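PDB 1YNB: hypothetical protein AF1432 from Archaeoglobus fulgidus, which probably catalyses the hydrolysis of 2'-deoxyribonucleoside 5'-phosphates to deoxyribonucleosides and phosphate, as a metal-dependent HD-domain 5'-deoxynucleotidase. Local coordinates for residues Glu147-Lys152 with Glu158-Leu163; Leu35-Ala40 with Val133-Gln138. All blocks are in the same frame, centred on the assembly; numbering follows the deposited sequence.

Contact 1 (Glu147-Lys152 with Glu158-Leu163); sequences ENVELK and EIYRVL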
loop_
_atom_site.group_PDB
_atom_site.type_symbol
_atom_site.label_atom_id
_atom_site.label_comp_id
_atom_site.label_asym_id
_atom_site.label_seq_id
_atom_site.Cartn_x
_atom_site.Cartn_y
_atom_site.Cartn_z
ATOM N N GLU A 147 -13.034 17.050 12.510
ATOM C CA GLU A 147 -14.074 17.984 12.925
ATOM C C GLU A 147 -13.577 19.422 13.022
ATOM O O GLU A 147 -12.406 19.674 13.314
ATOM C CB GLU A 147 -14.677 17.537 14.288
ATOM C CG GLU A 147 -15.454 16.209 14.164
ATOM C CD GLU A 147 -16.014 15.631 15.475
ATOM O OE1 GLU A 147 -15.494 15.985 16.546
ATOM O OE2 GLU A 147 -16.954 14.795 15.403
ATOM N N ASN A 148 -14.496 20.355 12.788
ATOM C CA ASN A 148 -14.200 21.791 12.851
ATOM C C ASN A 148 -12.990 22.145 11.986
ATOM O O ASN A 148 -12.062 22.856 12.429
ATOM C CB ASN A 148 -13.917 22.202 14.301
ATOM C CG ASN A 148 -14.910 21.599 15.285
ATOM O OD1 ASN A 148 -16.133 21.706 15.110
ATOM N ND2 ASN A 148 -14.384 20.958 16.336
ATOM N N VAL A 149 -12.993 21.644 10.758
ATOM C CA VAL A 149 -11.880 21.906 9.865
ATOM C C VAL A 149 -12.186 23.167 9.101
ATOM O O VAL A 149 -13.261 23.296 8.522
ATOM C CB VAL A 149 -11.667 20.747 8.877
ATOM C CG1 VAL A 149 -10.606 21.124 7.837
ATOM C CG2 VAL A 149 -11.225 19.528 9.639
ATOM N N GLU A 150 -11.230 24.091 9.116
ATOM C CA GLU A 150 -11.375 25.366 8.429
ATOM C C GLU A 150 -10.718 25.280 7.056
ATOM O O GLU A 150 -9.503 25.336 6.951
ATOM C CB GLU A 150 -10.693 26.469 9.240
ATOM C CG GLU A 150 -11.074 26.543 10.717
ATOM C CD GLU A 150 -12.541 26.898 10.948
ATOM O OE1 GLU A 150 -12.844 27.512 11.998
ATOM O OE2 GLU A 150 -13.392 26.555 10.095
ATOM N N LEU A 151 -11.524 25.129 6.017
ATOM C CA LEU A 151 -11.014 25.048 4.659
ATOM C C LEU A 151 -11.291 26.397 4.028
ATOM O O LEU A 151 -12.208 27.092 4.461
ATOM C CB LEU A 151 -11.741 23.946 3.895
ATOM C CG LEU A 151 -11.484 22.549 4.500
ATOM C CD1 LEU A 151 -12.484 21.549 3.948
ATOM C CD2 LEU A 151 -10.045 22.116 4.222
ATOM N N LYS A 152 -10.517 26.759 3.004
ATOM C CA LYS A 152 -10.684 28.048 2.339
ATOM C C LYS A 152 -11.418 27.964 1.014
ATOM O O LYS A 152 -12.211 28.862 0.701
ATOM C CB LYS A 152 -9.323 28.701 2.085
ATOM C CG LYS A 152 -8.413 28.903 3.293
ATOM C CD LYS A 152 -7.054 29.410 2.794
ATOM C CE LYS A 152 -5.898 29.137 3.767
ATOM N NZ LYS A 152 -4.547 29.176 3.089
ATOM N N GLU A 158 -16.874 21.469 -0.300
ATOM C CA GLU A 158 -17.859 20.539 -0.835
ATOM C C GLU A 158 -17.417 19.081 -0.578
ATOM O O GLU A 158 -18.212 18.236 -0.128
ATOM C CB GLU A 158 -18.038 20.813 -2.342
ATOM C CG GLU A 158 -19.085 19.949 -3.072
ATOM C CD GLU A 158 -19.502 20.500 -4.470
ATOM O OE1 GLU A 158 -18.692 21.175 -5.163
ATOM O OE2 GLU A 158 -20.655 20.233 -4.892
ATOM N N ILE A 159 -16.150 18.795 -0.853
ATOM C CA ILE A 159 -15.624 17.431 -0.641
ATOM C C ILE A 159 -15.716 17.078 0.856
ATOM O O ILE A 159 -16.095 15.981 1.225
ATOM C CB ILE A 159 -14.150 17.351 -1.102
ATOM C CG1 ILE A 159 -14.101 17.377 -2.632
ATOM C CG2 ILE A 159 -13.487 16.022 -0.640
ATOM C CD1 ILE A 159 -12.680 17.405 -3.141
ATOM N N TYR A 160 -15.324 18.013 1.703
ATOM C CA TYR A 160 -15.376 17.814 3.153
ATOM C C TYR A 160 -16.821 17.535 3.605
ATOM O O TYR A 160 -17.078 16.633 4.411
ATOM C CB TYR A 160 -14.854 19.070 3.849
ATOM C CG TYR A 160 -14.920 19.030 5.347
ATOM C CD1 TYR A 160 -14.147 18.124 6.072
ATOM C CD2 TYR A 160 -15.766 19.884 6.052
ATOM C CE1 TYR A 160 -14.211 18.071 7.455
ATOM C CE2 TYR A 160 -15.841 19.836 7.465
ATOM C CZ TYR A 160 -15.054 18.927 8.151
ATOM O OH TYR A 160 -15.089 18.885 9.538
ATOM N N ARG A 161 -17.767 18.311 3.093
ATOM C CA ARG A 161 -19.160 18.110 3.483
ATOM C C ARG A 161 -19.618 16.684 3.182
ATOM O O ARG A 161 -20.272 16.048 4.012
ATOM C CB ARG A 161 -20.089 19.127 2.772
ATOM C CG ARG A 161 -21.559 18.918 3.162
ATOM C CD ARG A 161 -22.506 19.914 2.552
ATOM N NE ARG A 161 -23.869 19.703 3.050
ATOM C CZ ARG A 161 -24.945 20.320 2.558
ATOM N NH1 ARG A 161 -24.816 21.185 1.557
ATOM N NH2 ARG A 161 -26.150 20.090 3.067
ATOM N N VAL A 162 -19.287 16.173 1.990
ATOM C CA VAL A 162 -19.690 14.818 1.636
ATOM C C VAL A 162 -18.914 13.783 2.469
ATOM O O VAL A 162 -19.495 12.777 2.875
ATOM C CB VAL A 162 -19.518 14.555 0.106
ATOM C CG1 VAL A 162 -19.825 13.088 -0.246
ATOM C CG2 VAL A 162 -20.502 15.462 -0.647
ATOM N N LEU A 163 -17.626 14.040 2.722
ATOM C CA LEU A 163 -16.796 13.134 3.540
ATOM C C LEU A 163 -17.510 12.917 4.878
ATOM O O LEU A 163 -17.642 11.780 5.351
ATOM C CB LEU A 163 -15.447 13.776 3.868
ATOM C CG LEU A 163 -14.152 13.070 4.333
ATOM C CD1 LEU A 163 -13.517 13.864 5.488
ATOM C CD2 LEU A 163 -14.342 11.586 4.597
HETATM O O HOH W 1 -16.879 19.381 12.440
#
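Leu151 and Val149 meet the side chain of Tyr160 at its two ends. At the root, CD1 of Leu151 comes within 3.4 Å of Tyr160 CB, a tight apolar fit; at the far end, CB of Val149 lies 3.9 Å from Tyr160 CZ, with CG2 close by. Both approach the ring at a slant. Tyr160 has CG anti to the backbone N (chi1 177°), which swings the ring off helix 154-166 along the loop until OH sits 3.6 Å from Glu147 CA. The hydroxyl gives its hydrogen bond to Ala146 O, just before the segment. A water accepts from Asn148 N at 2.6 Å and donates weakly to Tyr160 OH. Further out, Lys125 NZ and Asp122 OD1 of helix 117-135 hold Glu150 O and Lys152 N, fixing the run of the loop, while Leu126 of the same helix packs on Tyr160. Replacing Tyr160 with an alanine would probably leave Ala146 O without its hydroxyl donor and open a gap beside Val149. Between the two segments the join is thus apolar, and polar anchoring comes from the phenol's bond to the loop backbone.

Contact 2 (Leu35-Ala40 with Val133-Gln138); sequences LPESVA and VEYSQQ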
loop_
_atom_site.group_PDB
_atom_site.type_symbol
_atom_site.label_atom_id
_atom_site.label_comp_id
_atom_site.label_asym_id
_atom_site.label_seq_id
_atom_site.Cartn_x
_atom_site.Cartn_y
_atom_site.Cartn_z
ATOM N N LEU A 35 1.047 1.859 14.228
ATOM C CA LEU A 35 1.904 2.030 13.036
ATOM C C LEU A 35 1.081 2.980 12.235
ATOM O O LEU A 35 0.349 2.572 11.329
ATOM C CB LEU A 35 2.011 0.719 12.272
ATOM C CG LEU A 35 2.803 -0.321 13.053
ATOM C CD1 LEU A 35 2.623 -1.712 12.411
ATOM C CD2 LEU A 35 4.253 0.087 13.045
ATOM N N PRO A 36 1.139 4.261 12.588
ATOM C CA PRO A 36 0.334 5.215 11.841
ATOM C C PRO A 36 0.946 5.546 10.474
ATOM O O PRO A 36 2.075 5.207 10.204
ATOM C CB PRO A 36 0.345 6.435 12.745
ATOM C CG PRO A 36 1.706 6.396 13.282
ATOM C CD PRO A 36 1.932 4.934 13.634
ATOM N N GLU A 37 0.187 6.274 9.660
ATOM C CA GLU A 37 0.705 6.715 8.352
ATOM C C GLU A 37 2.022 7.487 8.576
ATOM O O GLU A 37 2.260 8.075 9.652
ATOM C CB GLU A 37 -0.326 7.650 7.700
ATOM C CG GLU A 37 -0.930 8.674 8.669
ATOM C CD GLU A 37 -1.167 10.052 8.026
ATOM O OE1 GLU A 37 -1.476 10.999 8.781
ATOM O OE2 GLU A 37 -1.066 10.153 6.769
ATOM N N SER A 38 2.873 7.522 7.552
ATOM C CA SER A 38 4.146 8.240 7.618
ATOM C C SER A 38 3.878 9.633 6.991
ATOM O O SER A 38 2.840 9.849 6.338
ATOM C CB SER A 38 5.243 7.511 6.803
ATOM O OG SER A 38 4.895 7.474 5.426
ATOM N N VAL A 39 4.791 10.560 7.208
ATOM C CA VAL A 39 4.631 11.898 6.608
ATOM C C VAL A 39 4.576 11.731 5.066
ATOM O O VAL A 39 3.755 12.349 4.390
ATOM C CB VAL A 39 5.795 12.787 7.025
ATOM C CG1 VAL A 39 5.730 14.146 6.240
ATOM C CG2 VAL A 39 5.685 13.066 8.525
ATOM N N ALA A 40 5.453 10.891 4.527
ATOM C CA ALA A 40 5.417 10.540 3.090
ATOM C C ALA A 40 4.007 10.129 2.601
ATOM O O ALA A 40 3.549 10.583 1.531
ATOM C CB ALA A 40 6.424 9.375 2.812
ATOM N N VAL A 133 -11.378 10.152 9.614
ATOM C CA VAL A 133 -12.567 9.332 9.408
ATOM C C VAL A 133 -12.143 7.872 9.280
ATOM O O VAL A 133 -12.818 6.995 9.842
ATOM C CB VAL A 133 -13.333 9.759 8.145
ATOM C CG1 VAL A 133 -14.389 8.727 7.741
ATOM C CG2 VAL A 133 -14.053 11.090 8.431
ATOM N N GLU A 134 -11.055 7.610 8.559
ATOM C CA GLU A 134 -10.590 6.213 8.369
ATOM C C GLU A 134 -10.124 5.618 9.699
ATOM O O GLU A 134 -10.445 4.465 10.018
ATOM C CB GLU A 134 -9.442 6.174 7.343
ATOM C CG GLU A 134 -10.001 6.485 5.962
ATOM C CD GLU A 134 -8.996 7.129 4.988
ATOM O OE1 GLU A 134 -9.439 7.434 3.853
ATOM O OE2 GLU A 134 -7.807 7.309 5.339
ATOM N N TYR A 135 -9.377 6.384 10.479
ATOM C CA TYR A 135 -8.895 5.861 11.762
ATOM C C TYR A 135 -9.978 5.764 12.838
ATOM O O TYR A 135 -9.813 5.004 13.810
ATOM C CB TYR A 135 -7.736 6.709 12.299
ATOM C CG TYR A 135 -6.382 6.474 11.644
ATOM C CD1 TYR A 135 -6.040 5.221 11.098
ATOM C CD2 TYR A 135 -5.401 7.455 11.666
ATOM C CE1 TYR A 135 -4.753 4.965 10.612
ATOM C CE2 TYR A 135 -4.106 7.220 11.180
ATOM C CZ TYR A 135 -3.783 5.977 10.658
ATOM O OH TYR A 135 -2.539 5.709 10.178
ATOM N N SER A 136 -11.065 6.509 12.670
ATOM C CA SER A 136 -12.159 6.508 13.653
ATOM C C SER A 136 -12.780 5.128 13.797
ATOM O O SER A 136 -13.359 4.817 14.841
ATOM C CB SER A 136 -13.241 7.543 13.294
ATOM O OG SER A 136 -14.053 7.107 12.212
ATOM N N GLN A 137 -12.599 4.291 12.777
ATOM C CA GLN A 137 -13.127 2.919 12.804
ATOM C C GLN A 137 -12.330 2.040 13.786
ATOM O O GLN A 137 -12.822 0.965 14.188
ATOM C CB GLN A 137 -13.079 2.316 11.395
ATOM C CG GLN A 137 -13.470 3.320 10.277
ATOM C CD GLN A 137 -14.885 3.882 10.427
ATOM O OE1 GLN A 137 -15.081 5.104 10.440
ATOM N NE2 GLN A 137 -15.877 2.996 10.521
ATOM N N GLN A 138 -11.127 2.487 14.173
ATOM C CA GLN A 138 -10.230 1.793 15.126
ATOM C C GLN A 138 -10.286 2.458 16.478
ATOM O O GLN A 138 -10.356 1.790 17.523
ATOM C CB GLN A 138 -8.771 1.897 14.724
ATOM C CG GLN A 138 -8.264 0.978 13.665
ATOM C CD GLN A 138 -6.884 1.460 13.146
ATOM O OE1 GLN A 138 -5.897 1.598 13.911
ATOM N NE2 GLN A 138 -6.824 1.736 11.852
HETATM O O HOH W 2 -2.060 3.087 9.756
#
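Pro36 and Tyr135 mark the nearest backbone approach, with their CA atoms 9.3 Å apart, so the gap between the two segments is spanned by a long side chain. On one side the chain is extended through Leu35-Glu37 and enters helix 39-56 at Ser38. On the other, the chain follows on from helix 117-135: Gln138 N bonds Tyr135 O, and Ser136 OG turns back to donate to Val133 O at 2.7 Å.

Tyr135 does the reaching. Its CG stands anti to the carbonyl carbon (chi1 -77°), and the phenol points at the loop end-on. Glu37 N donates to Tyr135 OH at 2.8 Å, with a bent N-H...O angle of 140°, arriving at the ring edge near its plane. A water, also in the plane at that edge, lies 2.7 Å from Tyr135 OH and donates to Leu35 O, so the hydroxyl is gripped directly at Glu37 and through the water at Leu35. Pro36 CA packs 3.4 Å from the same oxygen. Glu37 CG passes it at 3.7 Å, and the carboxylate is turned 73° from the ring plane. That carboxylate is engaged with Arg25 and Trp28 and with Lys21 of the second subunit; Trp28 also makes an edge-to-face stack with Tyr135.

Ser38 is the N-cap of helix 39-56, and the side chain of Glu41 accepts from Ser38 N, the return bond of a capping box. The helix begun here carries His42 of an H...HD...D pattern whose residues the Glu37 side chain touches; this is consistent with a place beside an HD-domain metal site, although no metal is bound to those residues in this model.

Overall arrangement
From the N terminus, residues 35-40 lead into helix 39-56, and contact 2 closes only after 92 further residues, when helix 117-135 brings 133-138 back beside them. Most of the helical core thus lies within that long loop. Contact 1 opens afterwards and closes after just five residues, folding the connection 147-152 onto helix 154-166, which follows it. The two stand in series, neither nested nor crossed, with centres about 18 Å apart. They meet where successive helices 117-135 and 154-166 pack: Leu163 CD2 lies 3.9 Å from Val133 CG2. Ile159 also reaches helix 39-56, and both contacts border the second subunit.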